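PDB 7AVH: LPXTG cell wall surface protein, which probably serves as a cell-wall-anchored streptococcal adhesin and uses tandem SHIRT repeats, two of them in this chain, probably to project its binding region away from the bacterial surface. Local coordinates for residues A[65-69]-A[70-74]. Numbering follows the deposited sequence.
Sequences ETING and ADAHF
A72 CB points at segment 65-69 and I67 CD1 reaches over to meet it at 3.5 Å, across a loop that reverses the chain in the first SHIRT domain of this tandem pair, leading from the short strand 65-66 into the long strand 72-94. With I67 CG1 beside the backbone N (chi1 -63°), CG2 is left nearer the turn, 3.7 Å from A70 O, and Y2 of strand 2-10 also touches this side chain. The E65 chain runs extended beyond CG, and OE1 comes within 4.0 Å of A72 CB. F74 points the CZ corner of its ring at E65: E65 N lies at the ring edge, near its plane, while E65 CB lies off the plane, 4.2 Å from CZ. The F74 side chain also touches P40 and A4. No direct hydrogen bond joins 65-69 to 70-74; waters bridge them. Water 1 hydrogen-bonds E65 OE1 and accepts from H73 N, while water 2 bonds D71 O at 2.9 Å and, weakly, E65 OE1. G69 takes a positive phi (69°) within the bend and gives its N-H to D34 OD1. Across the turn, water 3 accepts from N68 N at 2.8 Å and donates to A70 O at 2.7 Å.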
ATOM      1  N   GLU A  65      24.161 -27.092  -0.799  1.00 19.45           N
ATOM      2  CA  GLU A  65      25.507 -26.911  -0.276  1.00 21.54           C
ATOM      3  C   GLU A  65      26.058 -28.283   0.061  1.00 18.37           C
ATOM      4  O   GLU A  65      25.321 -29.158   0.470  1.00 19.39           O
ATOM      5  CB  GLU A  65      25.516 -26.082   0.996  1.00 28.77           C
ATOM      6  CG  GLU A  65      26.906 -25.619   1.403  1.00 33.88           C
ATOM      7  CD  GLU A  65      26.745 -24.528   2.445  1.00 35.79           C
ATOM      8  OE1 GLU A  65      26.669 -24.907   3.657  1.00 76.75           O
ATOM      9  OE2 GLU A  65      26.757 -23.348   2.073  1.00 58.65           O
ATOM     10  N   THR A  66      27.369 -28.393  -0.081  1.00 18.94           N
ATOM     11  CA  THR A  66      28.099 -29.595   0.304  1.00 18.77           C
ATOM     12  C   THR A  66      28.289 -29.580   1.812  1.00 18.56           C
ATOM     13  O   THR A  66      28.771 -28.584   2.388  1.00 23.67           O
ATOM     14  CB  THR A  66      29.424 -29.667  -0.438  1.00 20.22           C
ATOM     15  OG1 THR A  66      29.201 -29.726  -1.838  1.00 27.17           O
ATOM     16  CG2 THR A  66      30.202 -30.891  -0.033  1.00 23.44           C
ATOM     17  N   ILE A  67      27.889 -30.644   2.485  1.00 16.60           N
ATOM     18  CA  ILE A  67      28.186 -30.782   3.927  1.00 16.20           C
ATOM     19  C   ILE A  67      29.702 -31.032   4.069  1.00 18.58           C
ATOM     20  O   ILE A  67      30.269 -31.974   3.408  1.00 21.52           O
ATOM     21  CB  ILE A  67      27.388 -31.970   4.516  1.00 17.31           C
ATOM     22  CG1 ILE A  67      25.866 -31.776   4.434  1.00 17.45           C
ATOM     23  CG2 ILE A  67      27.788 -32.221   5.963  1.00 17.14           C
ATOM     24  CD1 ILE A  67      25.357 -30.562   5.203  1.00 22.95           C
ATOM     25  N   ASN A  68      30.392 -30.180   4.782  1.00 17.20           N
ATOM     26  CA  ASN A  68      31.852 -30.285   4.908  1.00 22.23           C
ATOM     27  C   ASN A  68      32.227 -30.130   6.364  1.00 18.88           C
ATOM     28  O   ASN A  68      32.616 -29.018   6.812  1.00 22.76           O
ATOM     29  CB  ASN A  68      32.599 -29.309   4.012  1.00 32.83           C
ATOM     30  CG  ASN A  68      34.063 -29.680   3.936  1.00 46.22           C
ATOM     31  OD1 ASN A  68      34.504 -30.775   4.347  1.00 51.80           O
ATOM     32  ND2 ASN A  68      34.834 -28.747   3.410  1.00 61.23           N
ATOM     33  N   GLY A  69      31.944 -31.179   7.144  1.00 18.44           N
ATOM     34  CA  GLY A  69      32.411 -31.222   8.536  1.00 18.26           C
ATOM     35  C   GLY A  69      31.688 -30.190   9.427  1.00 15.14           C
ATOM     36  O   GLY A  69      32.239 -29.751  10.442  1.00 17.18           O
ATOM     37  N   ALA A  70      30.452 -29.812   9.072  1.00 14.69           N
ATOM     38  CA  ALA A  70      29.634 -28.929   9.919  1.00 14.01           C
ATOM     39  C   ALA A  70      28.214 -28.975   9.397  1.00 11.35           C
ATOM     40  O   ALA A  70      27.911 -29.257   8.212  1.00 13.73           O
ATOM     41  CB  ALA A  70      30.155 -27.507   9.937  1.00 16.04           C
ATOM     42  N   ASP A  71      27.298 -28.631  10.288  1.00 12.88           N
ATOM     43  CA  ASP A  71      25.881 -28.407   9.928  1.00 12.11           C
ATOM     44  C   ASP A  71      25.777 -27.279   8.888  1.00 12.13           C
ATOM     45  O   ASP A  71      26.590 -26.354   8.880  1.00 13.55           O
ATOM     46  CB  ASP A  71      25.069 -27.970  11.162  1.00 11.81           C
ATOM     47  CG  ASP A  71      24.966 -29.004  12.284  1.00 13.27           C
ATOM     48  OD1 ASP A  71      25.150 -30.244  11.974  1.00 14.31           O
ATOM     49  OD2 ASP A  71      24.750 -28.628  13.499  1.00 12.89           O
ATOM     50  N   ALA A  72      24.812 -27.471   8.014  1.00 13.04           N
ATOM     51  CA  ALA A  72      24.514 -26.494   6.965  1.00 14.31           C
ATOM     52  C   ALA A  72      23.306 -25.653   7.397  1.00 12.18           C
ATOM     53  O   ALA A  72      22.479 -26.096   8.226  1.00 14.84           O
ATOM     54  CB  ALA A  72      24.203 -27.244   5.683  1.00 17.32           C
ATOM     55  N   HIS A  73      23.237 -24.420   6.883  1.00 11.62           N
ATOM     56  CA  HIS A  73      22.170 -23.474   7.259  1.00 10.75           C
ATOM     57  C   HIS A  73      21.727 -22.736   5.996  1.00 11.11           C
ATOM     58  O   HIS A  73      22.579 -22.230   5.244  1.00 13.10           O
ATOM     59  CB  HIS A  73      22.659 -22.512   8.332  1.00 11.23           C
ATOM     60  CG  HIS A  73      21.613 -21.606   8.884  1.00 10.40           C
ATOM     61  ND1 HIS A  73      20.560 -22.090   9.633  1.00 11.06           N
ATOM     62  CD2 HIS A  73      21.481 -20.251   8.783  1.00 12.34           C
ATOM     63  CE1 HIS A  73      19.808 -21.069  10.037  1.00 11.36           C
ATOM     64  NE2 HIS A  73      20.363 -19.955   9.538  1.00 13.15           N
ATOM     65  N   PHE A  74      20.430 -22.647   5.787  1.00  9.72           N
ATOM     66  CA  PHE A  74      19.851 -22.031   4.598  1.00 10.12           C
ATOM     67  C   PHE A  74      18.904 -20.878   5.049  1.00 10.15           C
ATOM     68  O   PHE A  74      18.081 -21.098   5.917  1.00 11.40           O
ATOM     69  CB  PHE A  74      19.003 -23.055   3.838  1.00 11.16           C
ATOM     70  CG  PHE A  74      19.871 -24.163   3.241  1.00 11.43           C
ATOM     71  CD1 PHE A  74      20.568 -23.961   2.082  1.00 13.94           C
ATOM     72  CD2 PHE A  74      20.030 -25.368   3.897  1.00 13.59           C
ATOM     73  CE1 PHE A  74      21.374 -24.951   1.512  1.00 17.12           C
ATOM     74  CE2 PHE A  74      20.859 -26.336   3.349  1.00 16.62           C
ATOM     75  CZ  PHE A  74      21.514 -26.122   2.194  1.00 17.44           C
TER
HETATM   76  O   HOH W   1      25.807 -23.255   5.845  1.00 20.40           O
HETATM   77  O   HOH W   2      28.021 -25.107   6.734  1.00 33.47           O
HETATM   78  O   HOH W   3      29.039 -28.041   6.074  1.00 20.43           O